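Local atomic coordinates of PppA (Pseudomonas aeruginosa, PDB entry 6JKV), a protein that probably removes phosphate from serine and threonine residues of proteins as a manganese-binding PP2C-family phosphatase, and regulates type VI secretion. Residues W57-G62 with T255-R260; H66-F71 with S117-T122; R156-V161 with V184-G189. One frame throughout, in Å; residues are numbered along the deposited sequence.

How the contacts relate
The three contacts run from the metal-bearing core of the PP2C fold outward. Contact 1 lies deepest, joining strand 56-63 of one antiparallel sheet to strand 254-261 of the other, and its 192 intervening residues enclose the other two. Contact 2 comes next along the chain, its centre about 18 Å from that of contact 1, and sets the start of helix 69-82 against strand 120-129, the sheet neighbour of strand 56-63. Contact 3 follows, centred about 15 Å from contact 2, and ties the loop leading into helix 160-165 to that preceding strand 197-202. S121 connects the set: its side chain reaches D61, and its backbone bonds to V188, so manganese-binding strand and outer loops share one framework.

Contact 1 (W57-G62 with T255-R260); sequences WVVADG and TALVVR
W57 meets L257 and V259 in the core of the PP2C beta sandwich, where two antiparallel sheets lie face to face. The strand segments 57-62 and 255-260 belong to different sheets; their axes pass 8.0 Å apart and run nearly antiparallel, at 165°. That spacing is one of side chains, not of backbone bonding, and W57, V59, T255, L257 and V259 all point into the gap.

W57 supplies the largest surface. With CG anti to the carbonyl carbon (chi1 -55°), the ring is laid under V259, whose CG2 methyl sits 3.5 Å from the centroid of the five-membered ring, almost on its normal: a CH-pi contact over one face. The other methyl, CG1, extends the cover toward the six-membered ring, approaching CZ2. L257 crosses the tryptophan at about a right angle, and its CD2 comes in obliquely, 3.7 Å from W57 CB.

L257 also serves the next step of the strand, for its CB lies alongside CG2 of V59 at 3.9 Å, the two side chains sliding past each other in opposite directions. Y29 adds a second ring beside the indole, and T255, at the looser end, turns its hydroxyl to S35 and D46.

Past V59 the segment makes no further contact with 255-260, and its C-terminal end carries the metal ligands: D61 binds both manganese ions, joined at one by D214 and D252. At the other, D61 OD1 and G62 O lie 3.0 Å apart because both are ligands of the same manganese.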
loop_
_atom_site.group_PDB
_atom_site.type_symbol
_atom_site.label_atom_id
_atom_site.label_comp_id
_atom_site.label_asym_id
_atom_site.label_seq_id
_atom_site.Cartn_x
_atom_site.Cartn_y
_atom_site.Cartn_z
ATOM N N TRP A 57 -1.737 1.496 8.745
ATOM C CA TRP A 57 -0.883 2.111 7.700
ATOM C C TRP A 57 -1.389 1.656 6.339
ATOM O O TRP A 57 -1.578 0.451 6.152
ATOM C CB TRP A 57 0.582 1.750 7.928
ATOM C CG TRP A 57 1.025 2.115 9.307
ATOM C CD1 TRP A 57 1.487 3.326 9.725
ATOM C CD2 TRP A 57 1.016 1.265 10.464
ATOM N NE1 TRP A 57 1.777 3.286 11.062
ATOM C CE2 TRP A 57 1.509 2.028 11.538
ATOM C CE3 TRP A 57 0.656 -0.064 10.690
ATOM C CZ2 TRP A 57 1.652 1.502 12.821
ATOM C CZ3 TRP A 57 0.798 -0.585 11.959
ATOM C CH2 TRP A 57 1.281 0.191 13.008
ATOM N N VAL A 58 -1.614 2.607 5.443
ATOM C CA VAL A 58 -2.292 2.347 4.151
ATOM C C VAL A 58 -1.509 3.064 3.058
ATOM O O VAL A 58 -1.092 4.210 3.278
ATOM C CB VAL A 58 -3.764 2.799 4.189
ATOM C CG1 VAL A 58 -4.431 2.620 2.835
ATOM C CG2 VAL A 58 -4.551 2.074 5.276
ATOM N N VAL A 59 -1.327 2.389 1.928
ATOM C CA VAL A 59 -0.935 3.020 0.643
ATOM C C VAL A 59 -1.938 2.580 -0.427
ATOM O O VAL A 59 -2.242 1.383 -0.497
ATOM C CB VAL A 59 0.506 2.664 0.263
ATOM C CG1 VAL A 59 0.841 3.144 -1.142
ATOM C CG2 VAL A 59 1.499 3.212 1.278
ATOM N N ALA A 60 -2.434 3.528 -1.222
ATOM C CA ALA A 60 -3.418 3.279 -2.297
ATOM C C ALA A 60 -2.956 3.953 -3.589
ATOM O O ALA A 60 -2.738 5.170 -3.578
ATOM C CB ALA A 60 -4.781 3.771 -1.867
ATOM N N ASP A 61 -2.810 3.173 -4.657
ATOM C CA ASP A 61 -2.397 3.674 -5.988
ATOM C C ASP A 61 -3.652 3.873 -6.842
ATOM O O ASP A 61 -4.207 2.877 -7.331
ATOM C CB ASP A 61 -1.403 2.726 -6.659
ATOM C CG ASP A 61 -0.883 3.257 -7.984
ATOM O OD1 ASP A 61 -1.485 4.216 -8.509
ATOM O OD2 ASP A 61 0.110 2.699 -8.492
ATOM N N GLY A 62 -4.081 5.123 -7.000
ATOM C CA GLY A 62 -5.264 5.473 -7.800
ATOM C C GLY A 62 -4.968 5.392 -9.282
ATOM O O GLY A 62 -3.823 5.664 -9.681
ATOM N N THR A 255 5.275 6.518 -3.793
ATOM C CA THR A 255 4.913 6.656 -2.367
ATOM C C THR A 255 5.614 5.559 -1.569
ATOM O O THR A 255 5.648 4.404 -2.042
ATOM C CB THR A 255 3.395 6.605 -2.170
ATOM O OG1 THR A 255 2.818 7.598 -3.016
ATOM C CG2 THR A 255 2.996 6.849 -0.728
ATOM N N ALA A 256 6.154 5.924 -0.411
ATOM C CA ALA A 256 6.800 4.988 0.525
ATOM C C ALA A 256 6.294 5.292 1.932
ATOM O O ALA A 256 6.183 6.477 2.301
ATOM C CB ALA A 256 8.304 5.093 0.430
ATOM N N LEU A 257 5.956 4.235 2.658
ATOM C CA LEU A 257 5.531 4.312 4.072
ATOM C C LEU A 257 6.280 3.224 4.833
ATOM O O LEU A 257 6.154 2.035 4.458
ATOM C CB LEU A 257 4.015 4.127 4.150
ATOM C CG LEU A 257 3.346 4.675 5.405
ATOM C CD1 LEU A 257 1.905 5.097 5.117
ATOM C CD2 LEU A 257 3.396 3.630 6.505
ATOM N N VAL A 258 7.060 3.627 5.836
ATOM C CA VAL A 258 7.912 2.696 6.621
ATOM C C VAL A 258 7.379 2.644 8.049
ATOM O O VAL A 258 7.064 3.703 8.616
ATOM C CB VAL A 258 9.404 3.071 6.556
ATOM C CG1 VAL A 258 10.218 2.343 7.622
ATOM C CG2 VAL A 258 9.954 2.776 5.172
ATOM N N VAL A 259 7.263 1.430 8.572
ATOM C CA VAL A 259 6.841 1.160 9.967
ATOM C C VAL A 259 7.957 0.357 10.631
ATOM O O VAL A 259 8.457 -0.614 10.019
ATOM C CB VAL A 259 5.498 0.412 10.011
ATOM C CG1 VAL A 259 5.023 0.186 11.436
ATOM C CG2 VAL A 259 4.430 1.143 9.212
ATOM N N ARG A 260 8.317 0.741 11.850
ATOM C CA ARG A 260 9.340 0.030 12.646
ATOM C C ARG A 260 8.749 -0.358 14.000
ATOM O O ARG A 260 8.164 0.510 14.657
ATOM C CB ARG A 260 10.585 0.896 12.832
ATOM C CG ARG A 260 11.677 0.197 13.631
ATOM C CD ARG A 260 12.938 1.018 13.684
ATOM N NE ARG A 260 13.745 0.870 12.483
ATOM C CZ ARG A 260 14.544 -0.154 12.234
ATOM N NH1 ARG A 260 14.620 -1.165 13.090
ATOM N NH2 ARG A 260 15.268 -0.163 11.125
#

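Contact 2 (H66-F71 with S117-T122); sequences HAAGDF and SVMGST
M119 packs against A68 and F71 where helix 69-82 begins, and its side chain can be followed atom by atom. From CB the chain leaves with CG anti to the backbone N (chi1 -179°), which carries it along the helix start; CG itself lies 4.0 Å from the carbonyl oxygen of A68. The sulfur comes next and turns to the phenyl ring of F71, with SD 3.9 Å from CE2 and slightly farther from CD2. This Met-aromatic contact is oblique: the sulfur stands 5.0 Å from the ring centroid and 69° off the ring normal, so it lies well away from the middle of the face. A turn about the CG-SD bond (chi3 -67°) brings the terminal CE back to CB of A68, at 4.3 Å. V107, A111 and R114 of helix 89-114 also touch M119, so the thioether is wedged between two helices; R114 in addition makes a cation-pi contact with F71.

Farther along, the fit depends on small residues. A68, at the N-cap position of the helix, directs its methyl at the carbonyl oxygen of V118, while G69 brings CA to 3.8 Å from O of G120, letting backbone lie close to backbone. S121 then turns its CB toward the carbonyl of G69, and its hydroxyl donates to T122 O in the carbonyl plane, on a lone pair, at 2.8 Å; the same OG also lies near D61 O.

On the far side of the turn, D70 OD1 accepts weak bonds from the backbone N of A67 and F71. Together these contacts seat the first turn of a helix against the beginning of strand 120-129, beside the manganese site of a PP2C fold: S121 lies next to D61 and G62.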
loop_
_atom_site.group_PDB
_atom_site.type_symbol
_atom_site.label_atom_id
_atom_site.label_comp_id
_atom_site.label_asym_id
_atom_site.label_seq_id
_atom_site.Cartn_x
_atom_site.Cartn_y
_atom_site.Cartn_z
ATOM N N HIS A 66 -6.984 12.668 -12.821
ATOM C CA HIS A 66 -7.538 13.604 -11.812
ATOM C C HIS A 66 -9.070 13.484 -11.767
ATOM O O HIS A 66 -9.709 13.351 -12.840
ATOM C CB HIS A 66 -7.081 15.040 -12.115
ATOM C CG HIS A 66 -7.918 16.086 -11.456
ATOM N ND1 HIS A 66 -7.838 16.347 -10.092
ATOM C CD2 HIS A 66 -8.889 16.888 -11.946
ATOM C CE1 HIS A 66 -8.711 17.291 -9.781
ATOM N NE2 HIS A 66 -9.370 17.634 -10.902
ATOM N N ALA A 67 -9.630 13.573 -10.558
ATOM C CA ALA A 67 -11.074 13.460 -10.244
ATOM C C ALA A 67 -11.555 12.009 -10.372
ATOM O O ALA A 67 -12.778 11.790 -10.230
ATOM C CB ALA A 67 -11.899 14.373 -11.126
ATOM N N ALA A 68 -10.656 11.058 -10.642
ATOM C CA ALA A 68 -11.006 9.627 -10.775
ATOM C C ALA A 68 -10.113 8.791 -9.855
ATOM O O ALA A 68 -10.621 8.285 -8.844
ATOM C CB ALA A 68 -10.905 9.188 -12.215
ATOM N N GLY A 69 -8.831 8.651 -10.189
ATOM C CA GLY A 69 -7.899 7.821 -9.406
ATOM C C GLY A 69 -7.697 8.386 -8.016
ATOM O O GLY A 69 -7.822 7.626 -7.044
ATOM N N ASP A 70 -7.412 9.687 -7.922
ATOM C CA ASP A 70 -7.163 10.362 -6.623
ATOM C C ASP A 70 -8.460 10.380 -5.808
ATOM O O ASP A 70 -8.384 10.234 -4.571
ATOM C CB ASP A 70 -6.570 11.759 -6.808
ATOM C CG ASP A 70 -7.300 12.644 -7.805
ATOM O OD1 ASP A 70 -8.265 12.167 -8.447
ATOM O OD2 ASP A 70 -6.873 13.808 -7.943
ATOM N N PHE A 71 -9.603 10.539 -6.473
ATOM C CA PHE A 71 -10.939 10.411 -5.841
ATOM C C PHE A 71 -11.031 9.076 -5.092
ATOM O O PHE A 71 -11.403 9.067 -3.900
ATOM C CB PHE A 71 -12.041 10.535 -6.891
ATOM C CG PHE A 71 -13.373 9.964 -6.477
ATOM C CD1 PHE A 71 -14.123 10.567 -5.483
ATOM C CD2 PHE A 71 -13.875 8.821 -7.081
ATOM C CE1 PHE A 71 -15.348 10.041 -5.105
ATOM C CE2 PHE A 71 -15.095 8.291 -6.696
ATOM C CZ PHE A 71 -15.835 8.905 -5.712
ATOM N N SER A 117 -14.365 4.774 -18.238
ATOM C CA SER A 117 -13.753 3.431 -18.387
ATOM C C SER A 117 -12.854 3.114 -17.191
ATOM O O SER A 117 -12.867 1.957 -16.752
ATOM C CB SER A 117 -13.002 3.332 -19.682
ATOM O OG SER A 117 -13.895 3.382 -20.786
ATOM N N VAL A 118 -12.125 4.102 -16.672
ATOM C CA VAL A 118 -11.122 3.878 -15.585
ATOM C C VAL A 118 -11.494 4.722 -14.367
ATOM O O VAL A 118 -11.517 5.964 -14.483
ATOM C CB VAL A 118 -9.687 4.187 -16.049
ATOM C CG1 VAL A 118 -8.672 3.695 -15.028
ATOM C CG2 VAL A 118 -9.399 3.590 -17.415
ATOM N N MET A 119 -11.757 4.058 -13.244
ATOM C CA MET A 119 -11.944 4.720 -11.932
ATOM C C MET A 119 -11.723 3.674 -10.840
ATOM O O MET A 119 -12.616 2.852 -10.584
ATOM C CB MET A 119 -13.335 5.345 -11.811
ATOM C CG MET A 119 -13.565 6.064 -10.483
ATOM S SD MET A 119 -15.176 6.877 -10.364
ATOM C CE MET A 119 -15.017 8.176 -11.585
ATOM N N GLY A 120 -10.540 3.678 -10.244
ATOM C CA GLY A 120 -10.225 2.716 -9.187
ATOM C C GLY A 120 -8.948 3.064 -8.470
ATOM O O GLY A 120 -8.353 4.128 -8.728
ATOM N N SER A 121 -8.533 2.174 -7.585
ATOM C CA SER A 121 -7.278 2.327 -6.828
ATOM C C SER A 121 -6.885 0.980 -6.248
ATOM O O SER A 121 -7.759 0.236 -5.785
ATOM C CB SER A 121 -7.396 3.375 -5.751
ATOM O OG SER A 121 -6.244 3.377 -4.918
ATOM N N THR A 122 -5.595 0.684 -6.298
ATOM C CA THR A 122 -5.021 -0.451 -5.549
ATOM C C THR A 122 -5.095 -0.121 -4.058
ATOM O O THR A 122 -5.355 1.050 -3.674
ATOM C CB THR A 122 -3.585 -0.741 -5.988
ATOM O OG1 THR A 122 -2.778 0.222 -5.306
ATOM C CG2 THR A 122 -3.408 -0.656 -7.491
#

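Contact 3 (R156-V161 with V184-G189); sequences RDHSYV and VTRAVG
R186 lies over one face of H158 at the tight heart of this contact, the imidazole and guanidinium planes only 6° apart. The arginine chain, extended from CG to NE, crosses the histidine obliquely and puts CD over the centre of the ring, 3.6 Å from its centroid and 14° off the normal, a CH-pi contact. NE follows above CD2 at the same separation, so the guanidinium overlaps the ring with its rim. Over the opposite face lies the backbone oxygen of R156, and W137 meets the imidazole with its plane nearly parallel.

Beside this pair the backbones join at a single bridge, S159 with V184, on loops of the PP2C fold that bring V184 near D214 and D61 of the manganese site. T185 N donates to H158 O at 2.9 Å, a fairly straight bond (161°) that reaches the oxygen from above its carbonyl plane. V184 adds a longer approach to this same oxygen through its CA, 3.5 Å away. The T185 hydroxyl, placed between backbone N and carbonyl carbon, lies against the H158 peptide, OG1 3.4 Å from H158 CB, without a bond of good geometry.

Packing is sparser toward Y160. Here T185 CG2 rests 3.6 Å from Y160 N, but the phenol swings off from the 184-189 segment, and Y160 is only partly buried. S159, the helix N-cap, likewise turns its hydroxyl from the interface to Q162 N.

Both imidazole nitrogens have partners, ND1 with G139 N and NE2 with S197 OG. An amide N-H facing ND1 implies that this nitrogen serves as acceptor, which would favour a neutral ring, an apt partner for the flat cationic group of R186.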
loop_
_atom_site.group_PDB
_atom_site.type_symbol
_atom_site.label_atom_id
_atom_site.label_comp_id
_atom_site.label_asym_id
_atom_site.label_seq_id
_atom_site.Cartn_x
_atom_site.Cartn_y
_atom_site.Cartn_z
ATOM N N ARG A 156 1.743 -10.202 -2.707
ATOM C CA ARG A 156 2.057 -10.692 -4.070
ATOM C C ARG A 156 1.117 -9.992 -5.049
ATOM O O ARG A 156 -0.111 -10.074 -4.869
ATOM C CB ARG A 156 1.915 -12.213 -4.150
ATOM C CG ARG A 156 1.642 -12.724 -5.556
ATOM C CD ARG A 156 1.761 -14.222 -5.670
ATOM N NE ARG A 156 3.155 -14.641 -5.632
ATOM C CZ ARG A 156 3.572 -15.884 -5.815
ATOM N NH1 ARG A 156 2.697 -16.850 -6.049
ATOM N NH2 ARG A 156 4.866 -16.158 -5.774
ATOM N N ASP A 157 1.684 -9.350 -6.069
ATOM C CA ASP A 157 0.942 -8.442 -6.974
ATOM C C ASP A 157 -0.270 -9.179 -7.549
ATOM O O ASP A 157 -0.117 -10.331 -8.004
ATOM C CB ASP A 157 1.848 -7.918 -8.085
ATOM C CG ASP A 157 2.908 -6.925 -7.621
ATOM O OD1 ASP A 157 2.863 -6.511 -6.439
ATOM O OD2 ASP A 157 3.777 -6.572 -8.440
ATOM N N HIS A 158 -1.436 -8.537 -7.505
ATOM C CA HIS A 158 -2.616 -8.926 -8.315
ATOM C C HIS A 158 -2.449 -8.285 -9.688
ATOM O O HIS A 158 -3.006 -7.204 -9.923
ATOM C CB HIS A 158 -3.915 -8.512 -7.632
ATOM C CG HIS A 158 -4.107 -9.160 -6.307
ATOM N ND1 HIS A 158 -4.316 -8.426 -5.160
ATOM C CD2 HIS A 158 -4.113 -10.461 -5.945
ATOM C CE1 HIS A 158 -4.458 -9.250 -4.146
ATOM N NE2 HIS A 158 -4.334 -10.506 -4.603
ATOM N N SER A 159 -1.661 -8.932 -10.540
ATOM C CA SER A 159 -1.253 -8.407 -11.858
ATOM C C SER A 159 -1.208 -9.553 -12.860
ATOM O O SER A 159 -0.941 -10.711 -12.467
ATOM C CB SER A 159 0.078 -7.712 -11.787
ATOM O OG SER A 159 1.139 -8.656 -11.735
ATOM N N TYR A 160 -1.473 -9.209 -14.113
ATOM C CA TYR A 160 -1.415 -10.145 -15.254
ATOM C C TYR A 160 -0.034 -10.796 -15.306
ATOM O O TYR A 160 0.046 -12.027 -15.486
ATOM C CB TYR A 160 -1.704 -9.407 -16.558
ATOM C CG TYR A 160 -1.982 -10.338 -17.702
ATOM C CD1 TYR A 160 -3.225 -10.934 -17.839
ATOM C CD2 TYR A 160 -1.000 -10.647 -18.627
ATOM C CE1 TYR A 160 -3.496 -11.799 -18.885
ATOM C CE2 TYR A 160 -1.257 -11.499 -19.687
ATOM C CZ TYR A 160 -2.506 -12.088 -19.805
ATOM O OH TYR A 160 -2.785 -12.929 -20.842
ATOM N N VAL A 161 1.012 -9.976 -15.158
ATOM C CA VAL A 161 2.429 -10.428 -15.157
ATOM C C VAL A 161 2.594 -11.484 -14.063
ATOM O O VAL A 161 3.111 -12.556 -14.373
ATOM C CB VAL A 161 3.411 -9.252 -14.979
ATOM C CG1 VAL A 161 4.850 -9.733 -14.845
ATOM C CG2 VAL A 161 3.294 -8.271 -16.128
ATOM N N VAL A 184 -3.803 -4.542 -13.840
ATOM C CA VAL A 184 -4.044 -4.964 -12.436
ATOM C C VAL A 184 -5.285 -5.858 -12.443
ATOM O O VAL A 184 -6.294 -5.469 -13.056
ATOM C CB VAL A 184 -4.185 -3.742 -11.510
ATOM C CG1 VAL A 184 -4.663 -4.136 -10.134
ATOM C CG2 VAL A 184 -2.873 -2.977 -11.423
ATOM N N THR A 185 -5.190 -7.035 -11.825
ATOM C CA THR A 185 -6.263 -8.063 -11.870
ATOM C C THR A 185 -7.233 -7.871 -10.708
ATOM O O THR A 185 -8.352 -8.374 -10.795
ATOM C CB THR A 185 -5.679 -9.478 -11.872
ATOM O OG1 THR A 185 -4.855 -9.613 -10.720
ATOM C CG2 THR A 185 -4.846 -9.761 -13.102
ATOM N N ARG A 186 -6.822 -7.201 -9.638
ATOM C CA ARG A 186 -7.763 -6.828 -8.557
ATOM C C ARG A 186 -7.371 -5.453 -8.030
ATOM O O ARG A 186 -6.157 -5.156 -7.934
ATOM C CB ARG A 186 -7.794 -7.837 -7.405
ATOM C CG ARG A 186 -7.544 -9.286 -7.785
ATOM C CD ARG A 186 -7.618 -10.156 -6.548
ATOM N NE ARG A 186 -7.369 -11.555 -6.860
ATOM C CZ ARG A 186 -7.397 -12.541 -5.973
ATOM N NH1 ARG A 186 -7.666 -12.287 -4.702
ATOM N NH2 ARG A 186 -7.156 -13.779 -6.363
ATOM N N ALA A 187 -8.385 -4.641 -7.753
ATOM C CA ALA A 187 -8.244 -3.309 -7.148
ATOM C C ALA A 187 -9.640 -2.812 -6.798
ATOM O O ALA A 187 -10.638 -3.386 -7.296
ATOM C CB ALA A 187 -7.531 -2.347 -8.074
ATOM N N VAL A 188 -9.689 -1.778 -5.974
ATOM C CA VAL A 188 -10.959 -1.146 -5.559
ATOM C C VAL A 188 -11.607 -0.548 -6.807
ATOM O O VAL A 188 -10.934 0.223 -7.516
ATOM C CB VAL A 188 -10.729 -0.104 -4.456
ATOM C CG1 VAL A 188 -12.034 0.536 -4.032
ATOM C CG2 VAL A 188 -10.029 -0.718 -3.255
ATOM N N GLY A 189 -12.847 -0.949 -7.083
ATOM C CA GLY A 189 -13.674 -0.400 -8.172
ATOM C C GLY A 189 -13.576 -1.188 -9.465
ATOM O O GLY A 189 -14.343 -0.865 -10.394
#